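Local coordinates for protein ATP-dependent RNA helicase HrpB (Escherichia coli, PDB 6EUD) that hydrolyses ATP to ADP and phosphate and binds single-stranded RNA as a DEAH/RHA-type RNA helicase, at residues A[38-41]-A[42-46]; A[237-240]-A[241-245]; A[652-656]-A[657-661]. All blocks are in the same frame, centred on the assembly; numbering follows the deposited sequence.

Contact 1. Residues A[38-41]-A[42-46]; sequences TWLP and LQLLA
The aromatic contact joins W39 to Q43, one turn further along the chain. Their side chains cross at about a right angle, and Q43 CG stands over the six-membered ring of W39, 3.8 Å from its centroid and 18° off the ring normal, a CH-pi contact. The amide carries on over the same face, its plane tilted 32° from the indole, with Q43 CD 3.6 Å from W39 CE2. W39 CG lies opposite the backbone N (chi1 -167°), which puts the indole alongside the helix, while the bend of Q43 at chi2 folds its amide back onto the ring. With an alanine in place of W39, the apolar flank of Q43 would probably lose its cover and the amide would be set free to turn.

Backbone bonds wind the first turn. L45 N donates to P41 O (3.0 Å); P41 O also takes a weak bond from L44 N. L40 O accepts weakly from both Q43 N and L44 N, and W39 O weakly from L42 N, so three- and four-residue spacings are mixed.

Apolar contact is slight within the turn: L40 CD1 meets L44 CD2 at 4.2 Å. Both leucines face helix 13-20 and strand 154-159, whereas P41 and L42 pack on L71 of helix 61-74.

This short helix follows the predicted ATP-binding loop from A30 to S37, whose G35 lies about 5 Å from the W39 side chain: the strand-loop-helix arrangement of a P-loop (Walker A) NTPase.

Contact 2. Residues A[237-240]-A[241-245]; sequences SRIG and SDVLL
G240 and V243 bracket a type I beta turn, closed by a bond from V243 N to G240 O of 3.2 Å; it is fairly straight at hydrogen (163°), although the donor stands 60° out of the carbonyl plane. At the corner, D242 bends back over the turn, and its OD1 comes within 3.6 Å of G240 C.

Inside the bend the side-chain contact is apolar and centres on I239. CG1 of I239 sits between the backbone N and the carbonyl carbon (chi1 55°), and from there the extended chain carries CD1 across to the strand. CD1 passes 3.9 Å from V243 CG1, where the two branched side chains cross at a slant, and goes on to L245, which it meets tip to tip, I239 CD1 lying 3.7 Å from L245 CG. The same methyl lies 3.7 Å from V243 O.

The turn delivers the chain from helix 225-236 into strand 243-248 of the C-terminal helicase domain. I239 also rests on L211 of helix 199-213, L245 on L235 of helix 225-236, and V243 and L245 on V271 of the parallel neighbouring strand 269-274.

Contact 3. Residues A[652-656]-A[657-661]; sequences WPAVD and DESLL
The carboxylate of D656 is gripped by S659 through both oxygens, one on its syn side and one from above its plane. S659 OG donates to OD1 of D656 on the syn side, 26° out of the carboxylate plane and tight at 2.5 Å, while S659 N approaches OD2 of D656 at 3.2 Å from well above the plane (60° out of it). This is an N-cap: D656 stands just before helix 657-662 and takes up an N-H of its first turn. Its CG lies between the backbone N and the carbonyl carbon (chi1 56°), turning the carboxylate back over the helix start, where its negative charge would probably suit the positive end of the helix dipole. The two bonds from one residue should fix the rotation of the group.

Apolar atoms close in beside the cap. A654 CB touches S659 OG at 3.4 Å, and L660 CD1 lies 3.7 Å from V655 O, a carbonyl that also receives a weak bond from R637. V655 itself packs against L640 and L641 of helix 631-646, tying the capped end to that helix. The first full helical bond, L660 N to D656 O, measures 3.1 Å.

How the contacts relate
All three contacts are local and mark places where a loop passes into regular structure, yet they share no element. Contacts 1 and 3 open helices and are partly buried, whereas contact 2 enters a strand at the surface. Their chemistry follows: a CH-pi contact with weak backbone bonds beside the predicted nucleotide-binding loop, apolar contacts of one isoleucine methyl beside a turn, and a charged cap away from any annotated site. Contacts 1 and 2 belong to the two P-loop-type helicase domains, with centres about 43 Å apart. Contact 3 lies across the chain's centre from both, its centre about 63 Å from that of contact 1 and 67 Å from that of contact 2.

Contact 1. Residues A[38-41]-A[42-46]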
loop_
_atom_site.group_PDB
_atom_site.type_symbol
_atom_site.label_atom_id
_atom_site.label_comp_id
_atom_site.label_asym_id
_atom_site.label_seq_id
_atom_site.Cartn_x
_atom_site.Cartn_y
_atom_site.Cartn_z
ATOM N N THR A 38 0.845 15.479 30.379
ATOM C CA THR A 38 1.748 15.795 31.477
ATOM C C THR A 38 1.024 15.990 32.805
ATOM O O THR A 38 1.599 16.485 33.779
ATOM C CB THR A 38 2.559 17.063 31.161
ATOM O OG1 THR A 38 1.672 18.111 30.747
ATOM C CG2 THR A 38 3.561 16.784 30.050
ATOM N N TRP A 39 -0.242 15.601 32.851
ATOM C CA TRP A 39 -0.990 15.722 34.086
ATOM C C TRP A 39 -1.966 14.582 34.225
ATOM O O TRP A 39 -1.825 13.756 35.119
ATOM C CB TRP A 39 -1.731 17.058 34.146
ATOM C CG TRP A 39 -2.272 17.375 35.501
ATOM C CD1 TRP A 39 -1.559 17.806 36.576
ATOM C CD2 TRP A 39 -3.640 17.305 35.926
ATOM N NE1 TRP A 39 -2.391 18.003 37.648
ATOM C CE2 TRP A 39 -3.676 17.708 37.276
ATOM C CE3 TRP A 39 -4.839 16.943 35.299
ATOM C CZ2 TRP A 39 -4.865 17.756 38.015
ATOM C CZ3 TRP A 39 -6.024 16.996 36.040
ATOM C CH2 TRP A 39 -6.023 17.397 37.379
ATOM N N LEU A 40 -2.932 14.527 33.312
ATOM C CA LEU A 40 -4.078 13.617 33.416
ATOM C C LEU A 40 -3.791 12.150 33.830
ATOM O O LEU A 40 -4.587 11.562 34.567
ATOM C CB LEU A 40 -4.849 13.625 32.092
ATOM C CG LEU A 40 -6.208 12.923 32.097
ATOM C CD1 LEU A 40 -7.041 13.295 33.323
ATOM C CD2 LEU A 40 -6.965 13.248 30.832
ATOM N N PRO A 41 -2.673 11.549 33.365
ATOM C CA PRO A 41 -2.394 10.170 33.798
ATOM C C PRO A 41 -2.396 9.908 35.314
ATOM O O PRO A 41 -3.035 8.952 35.745
ATOM C CB PRO A 41 -1.001 9.918 33.222
ATOM C CG PRO A 41 -0.989 10.709 31.982
ATOM C CD PRO A 41 -1.762 11.960 32.281
ATOM N N LEU A 42 -1.697 10.729 36.092
ATOM C CA LEU A 42 -1.610 10.549 37.539
ATOM C C LEU A 42 -2.977 10.499 38.218
ATOM O O LEU A 42 -3.165 9.778 39.200
ATOM C CB LEU A 42 -0.792 11.681 38.154
ATOM C CG LEU A 42 0.671 11.800 37.749
ATOM C CD1 LEU A 42 1.264 13.072 38.347
ATOM C CD2 LEU A 42 1.449 10.565 38.182
ATOM N N GLN A 43 -3.929 11.275 37.703
ATOM C CA GLN A 43 -5.238 11.397 38.350
ATOM C C GLN A 43 -6.155 10.218 38.024
ATOM O O GLN A 43 -7.092 9.925 38.766
ATOM C CB GLN A 43 -5.921 12.734 37.985
ATOM C CG GLN A 43 -5.218 14.022 38.508
ATOM C CD GLN A 43 -3.741 14.170 38.119
ATOM O OE1 GLN A 43 -3.219 13.411 37.311
ATOM N NE2 GLN A 43 -3.060 15.125 38.739
ATOM N N LEU A 44 -5.861 9.525 36.930
ATOM C CA LEU A 44 -6.530 8.268 36.619
ATOM C C LEU A 44 -5.857 7.128 37.400
ATOM O O LEU A 44 -6.452 6.076 37.643
ATOM C CB LEU A 44 -6.492 8.000 35.109
ATOM C CG LEU A 44 -7.055 9.109 34.215
ATOM C CD1 LEU A 44 -7.130 8.677 32.768
ATOM C CD2 LEU A 44 -8.421 9.558 34.684
ATOM N N LEU A 45 -4.610 7.359 37.798
ATOM C CA LEU A 45 -3.858 6.403 38.598
ATOM C C LEU A 45 -4.348 6.423 40.042
ATOM O O LEU A 45 -4.516 5.376 40.666
ATOM C CB LEU A 45 -2.367 6.727 38.534
ATOM C CG LEU A 45 -1.437 5.652 39.076
ATOM C CD1 LEU A 45 -1.687 4.367 38.312
ATOM C CD2 LEU A 45 0.016 6.091 38.965
ATOM N N ALA A 46 -4.583 7.633 40.549
ATOM C CA ALA A 46 -5.039 7.858 41.914
ATOM C C ALA A 46 -6.530 7.572 42.057
ATOM O O ALA A 46 -7.029 7.392 43.168
ATOM C CB ALA A 46 -4.728 9.281 42.334
#

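Contact 2. Residues A[237-240]-A[241-245]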
loop_
_atom_site.group_PDB
_atom_site.type_symbol
_atom_site.label_atom_id
_atom_site.label_comp_id
_atom_site.label_asym_id
_atom_site.label_seq_id
_atom_site.Cartn_x
_atom_site.Cartn_y
_atom_site.Cartn_z
ATOM N N SER A 237 17.229 38.239 3.820
ATOM C CA SER A 237 17.528 39.435 3.032
ATOM C C SER A 237 16.289 40.298 2.751
ATOM O O SER A 237 16.383 41.374 2.164
ATOM C CB SER A 237 18.157 39.023 1.710
ATOM O OG SER A 237 17.249 38.207 0.979
ATOM N N ARG A 238 15.124 39.805 3.160
ATOM C CA ARG A 238 13.869 40.456 2.828
ATOM C C ARG A 238 13.116 40.954 4.067
ATOM O O ARG A 238 12.008 41.495 3.948
ATOM C CB ARG A 238 12.972 39.499 2.022
ATOM C CG ARG A 238 13.506 39.108 0.644
ATOM C CD ARG A 238 12.642 38.012 0.014
ATOM N NE ARG A 238 13.018 37.693 -1.361
ATOM C CZ ARG A 238 14.044 36.906 -1.688
ATOM N NH1 ARG A 238 14.818 36.387 -0.742
ATOM N NH2 ARG A 238 14.318 36.650 -2.963
ATOM N N ILE A 239 13.708 40.779 5.245
ATOM C CA ILE A 239 13.033 41.164 6.482
ATOM C C ILE A 239 13.674 42.358 7.158
ATOM O O ILE A 239 14.844 42.648 6.942
ATOM C CB ILE A 239 13.007 40.011 7.513
ATOM C CG1 ILE A 239 14.428 39.512 7.771
ATOM C CG2 ILE A 239 12.088 38.895 7.059
ATOM C CD1 ILE A 239 14.515 38.463 8.847
ATOM N N GLY A 240 12.896 43.026 8.003
ATOM C CA GLY A 240 13.387 44.138 8.794
ATOM C C GLY A 240 14.249 43.712 9.965
ATOM O O GLY A 240 14.367 42.524 10.270
ATOM N N SER A 241 14.844 44.701 10.628
ATOM C CA SER A 241 15.811 44.468 11.700
ATOM C C SER A 241 15.131 43.935 12.955
ATOM O O SER A 241 15.784 43.347 13.820
ATOM C CB SER A 241 16.584 45.764 12.017
ATOM O OG SER A 241 15.701 46.847 12.273
ATOM N N ASP A 242 13.815 44.138 13.034
ATOM C CA ASP A 242 13.041 43.711 14.192
ATOM C C ASP A 242 12.601 42.240 14.094
ATOM O O ASP A 242 12.085 41.672 15.058
ATOM C CB ASP A 242 11.817 44.617 14.369
ATOM C CG ASP A 242 10.896 44.588 13.177
ATOM O OD1 ASP A 242 11.376 44.287 12.066
ATOM O OD2 ASP A 242 9.691 44.865 13.348
ATOM N N VAL A 243 12.813 41.621 12.937
ATOM C CA VAL A 243 12.336 40.258 12.741
ATOM C C VAL A 243 13.402 39.233 13.096
ATOM O O VAL A 243 14.478 39.195 12.503
ATOM C CB VAL A 243 11.872 40.005 11.298
ATOM C CG1 VAL A 243 11.416 38.573 11.148
ATOM C CG2 VAL A 243 10.745 40.944 10.932
ATOM N N LEU A 244 13.070 38.405 14.075
ATOM C CA LEU A 244 13.915 37.320 14.538
ATOM C C LEU A 244 13.500 35.984 13.903
ATOM O O LEU A 244 12.369 35.522 14.076
ATOM C CB LEU A 244 13.842 37.246 16.062
ATOM C CG LEU A 244 14.632 36.186 16.808
ATOM C CD1 LEU A 244 16.098 36.362 16.502
ATOM C CD2 LEU A 244 14.368 36.356 18.289
ATOM N N LEU A 245 14.421 35.373 13.162
ATOM C CA LEU A 245 14.164 34.091 12.523
ATOM C C LEU A 245 14.478 32.915 13.429
ATOM O O LEU A 245 15.582 32.799 13.954
ATOM C CB LEU A 245 14.966 33.970 11.231
ATOM C CG LEU A 245 14.572 34.958 10.137
ATOM C CD1 LEU A 245 15.307 34.649 8.833
ATOM C CD2 LEU A 245 13.061 34.956 9.921
#

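Contact 3. Residues A[652-656]-A[657-661]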
loop_
_atom_site.group_PDB
_atom_site.type_symbol
_atom_site.label_atom_id
_atom_site.label_comp_id
_atom_site.label_asym_id
_atom_site.label_seq_id
_atom_site.Cartn_x
_atom_site.Cartn_y
_atom_site.Cartn_z
ATOM N N TRP A 652 -17.369 -18.787 -15.121
ATOM C CA TRP A 652 -16.774 -18.920 -16.440
ATOM C C TRP A 652 -15.298 -18.543 -16.357
ATOM O O TRP A 652 -14.932 -17.617 -15.635
ATOM C CB TRP A 652 -17.517 -18.053 -17.478
ATOM C CG TRP A 652 -18.998 -18.266 -17.457
ATOM C CD1 TRP A 652 -19.918 -17.514 -16.789
ATOM C CD2 TRP A 652 -19.735 -19.333 -18.087
ATOM N NE1 TRP A 652 -21.173 -18.036 -16.967
ATOM C CE2 TRP A 652 -21.090 -19.147 -17.759
ATOM C CE3 TRP A 652 -19.375 -20.420 -18.890
ATOM C CZ2 TRP A 652 -22.093 -20.002 -18.215
ATOM C CZ3 TRP A 652 -20.365 -21.265 -19.338
ATOM C CH2 TRP A 652 -21.713 -21.053 -19.001
ATOM N N PRO A 653 -14.441 -19.275 -17.077
ATOM C CA PRO A 653 -13.009 -18.965 -17.143
ATOM C C PRO A 653 -12.711 -17.668 -17.873
ATOM O O PRO A 653 -13.350 -17.341 -18.866
ATOM C CB PRO A 653 -12.424 -20.161 -17.908
ATOM C CG PRO A 653 -13.545 -20.677 -18.692
ATOM C CD PRO A 653 -14.754 -20.510 -17.806
ATOM N N ALA A 654 -11.741 -16.930 -17.361
ATOM C CA ALA A 654 -11.223 -15.787 -18.071
ATOM C C ALA A 654 -10.522 -16.285 -19.336
ATOM O O ALA A 654 -9.794 -17.275 -19.303
ATOM C CB ALA A 654 -10.275 -14.997 -17.193
ATOM N N VAL A 655 -10.765 -15.605 -20.447
ATOM C CA VAL A 655 -10.198 -16.002 -21.721
ATOM C C VAL A 655 -9.708 -14.787 -22.485
ATOM O O VAL A 655 -9.670 -14.786 -23.707
ATOM C CB VAL A 655 -11.220 -16.774 -22.580
ATOM C CG1 VAL A 655 -11.504 -18.127 -21.955
ATOM C CG2 VAL A 655 -12.504 -15.957 -22.738
ATOM N N ASP A 656 -9.322 -13.749 -21.755
ATOM C CA ASP A 656 -8.606 -12.624 -22.355
ATOM C C ASP A 656 -7.174 -13.056 -22.654
ATOM O O ASP A 656 -6.684 -14.004 -22.043
ATOM C CB ASP A 656 -8.626 -11.432 -21.414
ATOM C CG ASP A 656 -8.062 -11.775 -20.059
ATOM O OD1 ASP A 656 -8.734 -12.515 -19.302
ATOM O OD2 ASP A 656 -6.952 -11.299 -19.746
ATOM N N ASP A 657 -6.508 -12.358 -23.568
ATOM C CA ASP A 657 -5.165 -12.731 -23.996
ATOM C C ASP A 657 -4.202 -12.928 -22.837
ATOM O O ASP A 657 -3.465 -13.920 -22.806
ATOM C CB ASP A 657 -4.605 -11.692 -24.964
ATOM C CG ASP A 657 -4.961 -11.997 -26.402
ATOM O OD1 ASP A 657 -6.048 -12.569 -26.639
ATOM O OD2 ASP A 657 -4.159 -11.669 -27.300
ATOM N N GLU A 658 -4.216 -12.029 -21.863
ATOM C CA GLU A 658 -3.241 -12.159 -20.786
ATOM C C GLU A 658 -3.522 -13.349 -19.859
ATOM O O GLU A 658 -2.585 -14.032 -19.455
ATOM C CB GLU A 658 -3.145 -10.868 -19.975
ATOM C CG GLU A 658 -1.797 -10.735 -19.264
ATOM C CD GLU A 658 -1.676 -9.483 -18.403
ATOM O OE1 GLU A 658 -2.533 -8.581 -18.531
ATOM O OE2 GLU A 658 -0.716 -9.405 -17.598
ATOM N N SER A 659 -4.786 -13.627 -19.530
ATOM C CA SER A 659 -5.109 -14.798 -18.692
ATOM C C SER A 659 -4.664 -16.092 -19.385
ATOM O O SER A 659 -4.159 -17.022 -18.754
ATOM C CB SER A 659 -6.620 -14.887 -18.395
ATOM O OG SER A 659 -7.141 -13.717 -17.776
ATOM N N LEU A 660 -4.870 -16.141 -20.698
ATOM C CA LEU A 660 -4.500 -17.308 -21.501
ATOM C C LEU A 660 -2.994 -17.507 -21.552
ATOM O O LEU A 660 -2.516 -18.619 -21.327
ATOM C CB LEU A 660 -5.046 -17.190 -22.927
ATOM C CG LEU A 660 -6.560 -17.321 -23.022
ATOM C CD1 LEU A 660 -7.013 -17.188 -24.476
ATOM C CD2 LEU A 660 -6.986 -18.642 -22.422
ATOM N N LEU A 661 -2.259 -16.436 -21.860
ATOM C CA LEU A 661 -0.792 -16.481 -21.856
ATOM C C LEU A 661 -0.266 -16.897 -20.484
ATOM O O LEU A 661 0.683 -17.674 -20.378
ATOM C CB LEU A 661 -0.212 -15.126 -22.264
ATOM C CG LEU A 661 -0.386 -14.831 -23.758
ATOM C CD1 LEU A 661 0.007 -13.404 -24.085
ATOM C CD2 LEU A 661 0.405 -15.817 -24.613
#